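Local structure of glycoside Hydrolase (Bacteroides plebeius, 5T3B) at residues Y119-M131 with F156-K169. The protein is a family 50 glycoside hydrolase from a gut bacterium and probably cleaves glycosidic bonds in polysaccharides, as its agarase relatives do. Residues are numbered along the deposited sequence; the frame is centred on the assembly and turned at random.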
ATOM      1  N   TYR A 119       8.140  17.476  -9.650  1.00  9.40           N
ATOM      2  CA  TYR A 119       7.122  17.967  -8.771  1.00  9.13           C
ATOM      3  C   TYR A 119       6.708  16.900  -7.748  1.00  8.47           C
ATOM      4  O   TYR A 119       6.727  15.704  -8.066  1.00  9.90           O
ATOM      5  CB  TYR A 119       5.915  18.450  -9.553  1.00 10.42           C
ATOM      6  CG  TYR A 119       6.198  19.642 -10.395  1.00 11.85           C
ATOM      7  CD1 TYR A 119       5.969  20.930  -9.914  1.00 13.38           C
ATOM      8  CD2 TYR A 119       6.706  19.492 -11.672  1.00 16.47           C
ATOM      9  CE1 TYR A 119       6.281  22.031 -10.696  1.00 16.30           C
ATOM     10  CE2 TYR A 119       7.031  20.582 -12.429  1.00 20.55           C
ATOM     11  CZ  TYR A 119       6.821  21.826 -11.954  1.00 20.10           C
ATOM     12  OH  TYR A 119       7.117  22.916 -12.755  1.00 32.53           O
ATOM     13  N   PRO A 120       6.374  17.352  -6.549  1.00  9.18           N
ATOM     14  CA  PRO A 120       6.021  16.389  -5.487  1.00  9.67           C
ATOM     15  C   PRO A 120       4.628  15.758  -5.772  1.00  9.06           C
ATOM     16  O   PRO A 120       3.639  16.490  -5.879  1.00  9.93           O
ATOM     17  CB  PRO A 120       5.982  17.243  -4.210  1.00 11.03           C
ATOM     18  CG  PRO A 120       5.675  18.609  -4.709  1.00 12.37           C
ATOM     19  CD  PRO A 120       6.328  18.734  -6.044  1.00 11.06           C
ATOM     20  N   TYR A 121       4.603  14.435  -5.827  1.00  8.99           N
ATOM     21  CA  TYR A 121       3.395  13.686  -6.048  1.00  8.85           C
ATOM     22  C   TYR A 121       3.042  12.966  -4.772  1.00  8.93           C
ATOM     23  O   TYR A 121       3.702  11.970  -4.432  1.00 10.36           O
ATOM     24  CB  TYR A 121       3.547  12.660  -7.189  1.00  9.04           C
ATOM     25  CG  TYR A 121       2.363  11.743  -7.335  1.00  8.80           C
ATOM     26  CD1 TYR A 121       1.065  12.270  -7.395  1.00  9.25           C
ATOM     27  CD2 TYR A 121       2.521  10.365  -7.310  1.00  9.53           C
ATOM     28  CE1 TYR A 121      -0.038  11.465  -7.416  1.00  9.31           C
ATOM     29  CE2 TYR A 121       1.396   9.532  -7.348  1.00  9.33           C
ATOM     30  CZ  TYR A 121       0.134  10.084  -7.406  1.00  8.93           C
ATOM     31  OH  TYR A 121      -0.999   9.286  -7.375  1.00 10.11           O
ATOM     32  N   TYR A 122       2.014  13.399  -4.077  1.00  8.14           N
ATOM     33  CA  TYR A 122       1.516  12.710  -2.914  1.00  8.27           C
ATOM     34  C   TYR A 122       0.675  11.561  -3.416  1.00  7.06           C
ATOM     35  O   TYR A 122      -0.316  11.768  -4.129  1.00  8.44           O
ATOM     36  CB  TYR A 122       0.745  13.642  -1.976  1.00  9.24           C
ATOM     37  CG  TYR A 122       0.538  12.988  -0.639  1.00  8.72           C
ATOM     38  CD1 TYR A 122       1.538  12.954   0.304  1.00  9.42           C
ATOM     39  CD2 TYR A 122      -0.621  12.263  -0.354  1.00  8.58           C
ATOM     40  CE1 TYR A 122       1.383  12.290   1.498  1.00  8.89           C
ATOM     41  CE2 TYR A 122      -0.752  11.565   0.840  1.00  9.01           C
ATOM     42  CZ  TYR A 122       0.252  11.600   1.789  1.00  8.68           C
ATOM     43  OH  TYR A 122       0.106  10.927   2.963  1.00  9.45           O
ATOM     44  N   VAL A 123       1.059  10.319  -3.095  1.00  8.25           N
ATOM     45  CA  VAL A 123       0.414   9.182  -3.738  1.00  8.08           C
ATOM     46  C   VAL A 123      -1.028   9.051  -3.242  1.00  7.56           C
ATOM     47  O   VAL A 123      -1.269   8.927  -2.029  1.00  8.04           O
ATOM     48  CB  VAL A 123       1.154   7.855  -3.486  1.00  8.84           C
ATOM     49  CG1 VAL A 123       0.442   6.728  -4.180  1.00 10.00           C
ATOM     50  CG2 VAL A 123       2.598   7.971  -3.972  1.00 10.74           C
ATOM     51  N   ARG A 124      -1.989   9.043  -4.190  1.00  7.70           N
ATOM     52  CA  ARG A 124      -3.399   8.747  -3.926  1.00  7.02           C
ATOM     53  C   ARG A 124      -3.838   7.779  -4.999  1.00  7.30           C
ATOM     54  O   ARG A 124      -4.067   8.159  -6.128  1.00  8.40           O
ATOM     55  CB  ARG A 124      -4.209  10.031  -3.893  1.00  8.13           C
ATOM     56  CG  ARG A 124      -3.991  10.870  -2.634  1.00  7.96           C
ATOM     57  CD  ARG A 124      -4.093  12.368  -2.889  1.00  8.12           C
ATOM     58  NE  ARG A 124      -2.985  12.769  -3.760  1.00  7.19           N
ATOM     59  CZ  ARG A 124      -3.006  13.722  -4.676  1.00  7.55           C
ATOM     60  NH1 ARG A 124      -3.994  14.606  -4.704  1.00  9.93           N
ATOM     61  NH2 ARG A 124      -2.021  13.774  -5.556  1.00  9.35           N
ATOM     62  N   GLY A 125      -3.845   6.490  -4.624  1.00  7.48           N
ATOM     63  CA  GLY A 125      -4.100   5.440  -5.545  1.00  8.11           C
ATOM     64  C   GLY A 125      -5.355   4.626  -5.260  1.00  7.05           C
ATOM     65  O   GLY A 125      -5.947   4.721  -4.198  1.00  7.94           O
ATOM     66  N   ILE A 126      -5.692   3.827  -6.268  1.00  7.72           N
ATOM     67  CA  ILE A 126      -6.803   2.890  -6.206  1.00  7.84           C
ATOM     68  C   ILE A 126      -6.277   1.495  -6.552  1.00  7.32           C
ATOM     69  O   ILE A 126      -5.562   1.340  -7.551  1.00  8.61           O
ATOM     70  CB  ILE A 126      -7.922   3.293  -7.178  1.00  9.52           C
ATOM     71  CG1 ILE A 126      -8.470   4.630  -6.831  1.00 11.10           C
ATOM     72  CG2 ILE A 126      -8.981   2.183  -7.255  1.00 11.52           C
ATOM     73  CD1 ILE A 126      -9.332   4.640  -5.680  1.00 13.54           C
ATOM     74  N   ALA A 127      -6.575   0.514  -5.720  1.00  6.63           N
ATOM     75  CA  ALA A 127      -6.130  -0.850  -5.959  1.00  6.47           C
ATOM     76  C   ALA A 127      -7.080  -1.612  -6.899  1.00  6.53           C
ATOM     77  O   ALA A 127      -8.288  -1.312  -6.991  1.00  7.44           O
ATOM     78  CB  ALA A 127      -6.013  -1.627  -4.649  1.00  7.58           C
ATOM     79  N   SER A 128      -6.562  -2.640  -7.548  1.00  7.08           N
ATOM     80  CA  SER A 128      -7.393  -3.582  -8.293  1.00  7.08           C
ATOM     81  C   SER A 128      -8.190  -2.937  -9.397  1.00  7.47           C
ATOM     82  O   SER A 128      -9.363  -3.222  -9.572  1.00  8.17           O
ATOM     83  CB  SER A 128      -8.277  -4.397  -7.371  1.00  8.43           C
ATOM     84  OG  SER A 128      -7.544  -4.957  -6.335  1.00 11.66           O
ATOM     85  N   PHE A 129      -7.551  -2.090 -10.179  1.00  7.14           N
ATOM     86  CA  PHE A 129      -8.209  -1.435 -11.284  1.00  7.31           C
ATOM     87  C   PHE A 129      -8.220  -2.455 -12.461  1.00  7.89           C
ATOM     88  O   PHE A 129      -7.251  -2.660 -13.206  1.00  9.51           O
ATOM     89  CB  PHE A 129      -7.483  -0.170 -11.696  1.00  7.42           C
ATOM     90  CG  PHE A 129      -8.134   0.582 -12.803  1.00  7.85           C
ATOM     91  CD1 PHE A 129      -9.415   1.117 -12.669  1.00  8.35           C
ATOM     92  CD2 PHE A 129      -7.485   0.758 -14.026  1.00  8.58           C
ATOM     93  CE1 PHE A 129     -10.023   1.797 -13.704  1.00  8.78           C
ATOM     94  CE2 PHE A 129      -8.118   1.407 -15.062  1.00  8.82           C
ATOM     95  CZ  PHE A 129      -9.395   1.909 -14.887  1.00  8.83           C
ATOM     96  N   ARG A 130      -9.387  -3.083 -12.610  0.50  8.03           N
ATOM     97  CA  ARG A 130      -9.624  -4.175 -13.543  0.50  8.60           C
ATOM     98  C   ARG A 130     -11.107  -4.193 -13.847  0.50  8.03           C
ATOM     99  O   ARG A 130     -11.928  -3.618 -13.106  0.50  8.96           O
ATOM    100  CB  ARG A 130      -9.119  -5.501 -13.019  0.50 11.20           C
ATOM    101  CG  ARG A 130      -9.742  -5.936 -11.781  0.50 11.58           C
ATOM    102  CD  ARG A 130      -9.020  -7.218 -11.298  0.50 10.94           C
ATOM    103  NE  ARG A 130      -9.467  -8.276 -12.190  0.50 12.40           N
ATOM    104  CZ  ARG A 130      -9.459  -9.560 -11.849  0.50 13.18           C
ATOM    105  NH1 ARG A 130      -8.977  -9.955 -10.658  0.50 15.50           N
ATOM    106  NH2 ARG A 130      -9.947 -10.446 -12.685  0.50 15.50           N
ATOM    107  N   MET A 131     -11.456  -4.807 -14.972  1.00  9.00           N
ATOM    108  CA  MET A 131     -12.861  -4.889 -15.410  1.00  9.07           C
ATOM    109  C   MET A 131     -13.552  -6.065 -14.813  1.00  9.89           C
ATOM    110  O   MET A 131     -13.910  -6.988 -15.503  1.00 13.44           O
ATOM    111  CB  MET A 131     -12.936  -4.880 -16.953  1.00 10.12           C
ATOM    112  CG  MET A 131     -12.455  -3.528 -17.519  1.00 10.89           C
ATOM    113  SD  MET A 131     -12.128  -3.585 -19.308  1.00 12.53           S
ATOM    114  CE  MET A 131     -10.565  -4.418 -19.320  1.00 13.95           C
ATOM    115  N   PHE A 156     -11.226   9.523 -11.725  1.00  8.46           N
ATOM    116  CA  PHE A 156     -10.353   9.445 -10.598  1.00  8.88           C
ATOM    117  C   PHE A 156      -9.681  10.797 -10.337  1.00  9.14           C
ATOM    118  O   PHE A 156      -9.616  11.229  -9.183  1.00  8.62           O
ATOM    119  CB  PHE A 156      -9.269   8.366 -10.802  1.00  8.99           C
ATOM    120  CG  PHE A 156      -9.715   6.957 -10.833  1.00  9.03           C
ATOM    121  CD1 PHE A 156     -11.002   6.549 -10.573  1.00 11.17           C
ATOM    122  CD2 PHE A 156      -8.860   6.011 -11.228  1.00 11.86           C
ATOM    123  CE1 PHE A 156     -11.355   5.240 -10.625  1.00 11.05           C
ATOM    124  CE2 PHE A 156      -9.199   4.672 -11.270  1.00 11.72           C
ATOM    125  CZ  PHE A 156     -10.461   4.296 -10.957  1.00 11.31           C
ATOM    126  N   SER A 157      -9.156  11.456 -11.393  1.00  9.18           N
ATOM    127  CA  SER A 157      -8.539  12.737 -11.167  1.00 10.30           C
ATOM    128  C   SER A 157      -9.424  13.773 -10.518  1.00 10.35           C
ATOM    129  O   SER A 157      -8.969  14.592  -9.720  1.00 11.51           O
ATOM    130  CB  SER A 157      -7.931  13.300 -12.477  1.00 13.25           C
ATOM    131  OG  SER A 157      -8.940  13.711 -13.346  1.00 17.85           O
ATOM    132  N   GLU A 158     -10.679  13.731 -10.861  1.00  9.62           N
ATOM    133  CA  GLU A 158     -11.641  14.681 -10.274  1.00 12.08           C
ATOM    134  C   GLU A 158     -11.823  14.493  -8.781  1.00 11.35           C
ATOM    135  O   GLU A 158     -12.246  15.441  -8.096  1.00 14.31           O
ATOM    136  CB  GLU A 158     -13.010  14.560 -10.987  1.00 14.14           C
ATOM    137  CG  GLU A 158     -12.952  15.084 -12.405  1.00 16.46           C
ATOM    138  CD  GLU A 158     -14.172  14.638 -13.248  1.00 20.05           C
ATOM    139  OE1 GLU A 158     -14.954  13.711 -12.804  1.00 22.47           O
ATOM    140  OE2 GLU A 158     -14.338  15.180 -14.346  1.00 27.98           O
ATOM    141  N   ILE A 159     -11.546  13.274  -8.285  1.00  9.85           N
ATOM    142  CA  ILE A 159     -11.659  12.905  -6.879  1.00 11.06           C
ATOM    143  C   ILE A 159     -10.237  12.969  -6.238  1.00 10.46           C
ATOM    144  O   ILE A 159     -10.077  12.704  -5.062  1.00 10.77           O
ATOM    145  CB  ILE A 159     -12.260  11.426  -6.746  1.00 13.89           C
ATOM    146  CG1 ILE A 159     -13.689  11.363  -7.353  1.00 16.28           C
ATOM    147  CG2 ILE A 159     -12.318  10.888  -5.262  1.00 14.60           C
ATOM    148  CD1 ILE A 159     -14.038   9.896  -7.674  1.00 18.67           C
ATOM    149  N   GLY A 160      -9.224  13.372  -6.997  1.00  9.47           N
ATOM    150  CA  GLY A 160      -7.846  13.474  -6.497  1.00  8.25           C
ATOM    151  C   GLY A 160      -7.105  12.164  -6.357  1.00  7.92           C
ATOM    152  O   GLY A 160      -6.120  12.118  -5.608  1.00  9.17           O
ATOM    153  N   PHE A 161      -7.505  11.152  -7.133  1.00  7.60           N
ATOM    154  CA  PHE A 161      -6.725   9.922  -7.280  1.00  7.50           C
ATOM    155  C   PHE A 161      -6.036   9.963  -8.637  1.00  7.94           C
ATOM    156  O   PHE A 161      -6.669  10.257  -9.642  1.00  8.82           O
ATOM    157  CB  PHE A 161      -7.627   8.679  -7.209  1.00  7.91           C
ATOM    158  CG  PHE A 161      -8.187   8.363  -5.856  1.00  7.19           C
ATOM    159  CD1 PHE A 161      -7.396   7.784  -4.853  1.00  7.72           C
ATOM    160  CD2 PHE A 161      -9.505   8.618  -5.546  1.00  7.96           C
ATOM    161  CE1 PHE A 161      -7.941   7.456  -3.631  1.00  8.14           C
ATOM    162  CE2 PHE A 161     -10.054   8.257  -4.353  1.00  8.59           C
ATOM    163  CZ  PHE A 161      -9.264   7.687  -3.369  1.00  9.07           C
ATOM    164  N   HIS A 162      -4.784   9.488  -8.649  1.00  7.61           N
ATOM    165  CA  HIS A 162      -3.945   9.581  -9.865  1.00  7.77           C
ATOM    166  C   HIS A 162      -3.214   8.350 -10.263  1.00  8.00           C
ATOM    167  O   HIS A 162      -2.593   8.310 -11.309  1.00  9.43           O
ATOM    168  CB  HIS A 162      -2.991  10.764  -9.749  1.00  8.75           C
ATOM    169  CG  HIS A 162      -3.691  12.089  -9.575  1.00  9.61           C
ATOM    170  ND1 HIS A 162      -4.139  12.828 -10.647  1.00  9.79           N
ATOM    171  CD2 HIS A 162      -4.112  12.757  -8.469  1.00  9.66           C
ATOM    172  CE1 HIS A 162      -4.739  13.907 -10.189  1.00 10.93           C
ATOM    173  NE2 HIS A 162      -4.781  13.871  -8.877  1.00 10.08           N
ATOM    174  N   SER A 163      -3.262   7.326  -9.398  1.00  7.45           N
ATOM    175  CA  SER A 163      -2.549   6.101  -9.641  1.00  6.85           C
ATOM    176  C   SER A 163      -3.428   4.870  -9.430  1.00  6.60           C
ATOM    177  O   SER A 163      -4.408   4.962  -8.631  1.00  8.53           O
ATOM    178  CB  SER A 163      -1.348   5.970  -8.735  1.00  8.95           C
ATOM    179  OG  SER A 163      -0.446   7.055  -8.844  1.00 10.89           O
ATOM    180  N   VAL A 164      -3.046   3.792 -10.103  1.00  6.92           N
ATOM    181  CA  VAL A 164      -3.660   2.508  -9.838  1.00  7.86           C
ATOM    182  C   VAL A 164      -2.543   1.582  -9.400  1.00  7.91           C
ATOM    183  O   VAL A 164      -1.489   1.505 -10.058  1.00 10.42           O
ATOM    184  CB  VAL A 164      -4.461   1.987 -11.040  1.00  8.41           C
ATOM    185  CG1 VAL A 164      -5.689   2.849 -11.204  1.00  9.92           C
ATOM    186  CG2 VAL A 164      -3.656   1.902 -12.302  1.00 10.25           C
ATOM    187  N   CYS A 165      -2.733   0.866  -8.308  1.00  8.56           N
ATOM    188  CA  CYS A 165      -1.664   0.139  -7.642  1.00  8.71           C
ATOM    189  C   CYS A 165      -2.127  -1.229  -7.266  1.00  8.91           C
ATOM    190  O   CYS A 165      -2.959  -1.361  -6.363  1.00  9.58           O
ATOM    191  CB  CYS A 165      -1.162   0.903  -6.415  1.00 10.34           C
ATOM    192  SG  CYS A 165      -0.644   2.626  -6.673  1.00 13.00           S
ATOM    193  N   ALA A 166      -1.520  -2.224  -7.908  1.00  7.64           N
ATOM    194  CA  ALA A 166      -1.637  -3.639  -7.651  1.00  8.28           C
ATOM    195  C   ALA A 166      -2.860  -4.307  -8.186  1.00  8.04           C
ATOM    196  O   ALA A 166      -3.944  -3.700  -8.285  1.00  8.16           O
ATOM    197  CB  ALA A 166      -1.438  -3.981  -6.172  1.00  8.69           C
ATOM    198  N   PHE A 167      -2.715  -5.569  -8.475  1.00  8.13           N
ATOM    199  CA  PHE A 167      -3.843  -6.442  -8.760  1.00  8.20           C
ATOM    200  C   PHE A 167      -4.627  -6.141 -10.019  1.00  9.36           C
ATOM    201  O   PHE A 167      -5.758  -6.547 -10.149  1.00 10.84           O
ATOM    202  CB  PHE A 167      -4.764  -6.608  -7.569  1.00  8.32           C
ATOM    203  CG  PHE A 167      -4.084  -6.734  -6.223  1.00  8.53           C
ATOM    204  CD1 PHE A 167      -3.052  -7.629  -6.041  1.00 10.13           C
ATOM    205  CD2 PHE A 167      -4.473  -5.965  -5.172  1.00  9.96           C
ATOM    206  CE1 PHE A 167      -2.432  -7.745  -4.799  1.00 11.42           C
ATOM    207  CE2 PHE A 167      -3.872  -6.058  -3.951  1.00 11.00           C
ATOM    208  CZ  PHE A 167      -2.881  -6.950  -3.754  1.00 10.29           C
ATOM    209  N   GLY A 168      -4.024  -5.464 -10.958  1.00  9.01           N
ATOM    210  CA  GLY A 168      -4.622  -5.260 -12.251  1.00 10.07           C
ATOM    211  C   GLY A 168      -4.749  -6.495 -13.096  1.00 10.34           C
ATOM    212  O   GLY A 168      -5.567  -6.528 -14.022  1.00 10.75           O
ATOM    213  N   LYS A 169      -3.901  -7.485 -12.823  0.50 10.40           N
ATOM    214  CA  LYS A 169      -3.733  -8.678 -13.667  0.50 10.81           C
ATOM    215  C   LYS A 169      -3.240  -8.285 -15.055  0.50 13.08           C
ATOM    216  O   LYS A 169      -3.033  -7.109 -15.359  0.50 12.59           O
ATOM    217  CB  LYS A 169      -4.997  -9.561 -13.780  0.50 12.91           C
ATOM    218  CG  LYS A 169      -5.769  -9.783 -12.521  0.50 17.30           C
ATOM    219  CD  LYS A 169      -4.915 -10.467 -11.471  0.50 22.15           C
ATOM    220  CE  LYS A 169      -4.392 -11.830 -11.893  0.50 28.96           C
ATOM    221  NZ  LYS A 169      -3.851 -12.533 -10.684  0.50 33.24           N
TER
HETATM  222  O   HOH W   1      -4.651  -1.635  -9.991  1.00 15.15           O
HETATM  223  O   HOH W   2      -7.409  -8.574  -8.804  0.50 14.62           O
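Gly-125 and Ile-126 pair with Ser-163 and Val-164 as neighbouring parallel strands, consistent with the (beta/alpha)8 barrel of family 50 enzymes; helix 145-158 leads into the second strand through a Schellman turn at Gly-160. Backbone bonds set the register: Ile-126 N donates to Ser-163 O (2.9 Å), Cys-165 N to Ile-126 O, and, past the strands, Ser-128 N to Ala-166 O. Among the side-chain polar contacts, Tyr-121 OH meets Ser-163 OG at 2.7 Å, and Thr-188 on the next strand also bonds that serine oxygen. Arg-124 bends at chi2 and again at chi3, the latter -66°, bringing NE and NH2 side-on to Tyr-122 O, while Gly-160 O and His-162 CD2 lie over one guanidinium face. Tyr-79 OH bonds both Arg-124 NH1 and His-162 NE2. A leucine in place of Arg-124 would probably leave Tyr-122 O without its paired donors and His-162 without its flanking guanidinium. In the apolar layer, Ile-126 CD1 sits 3.6 Å from the Phe-161 ring centroid, only 5° off the normal, a CH-pi contact. Phe-156 turns its edge toward the face of Phe-129 in an offset edge-to-face pair, planes 72° apart, and Val-164 CG1 packs 3.5 Å from Phe-129 CB. A water completes the seam, accepting from Phe-129 N and donating to Ala-166 O at 2.8 Å.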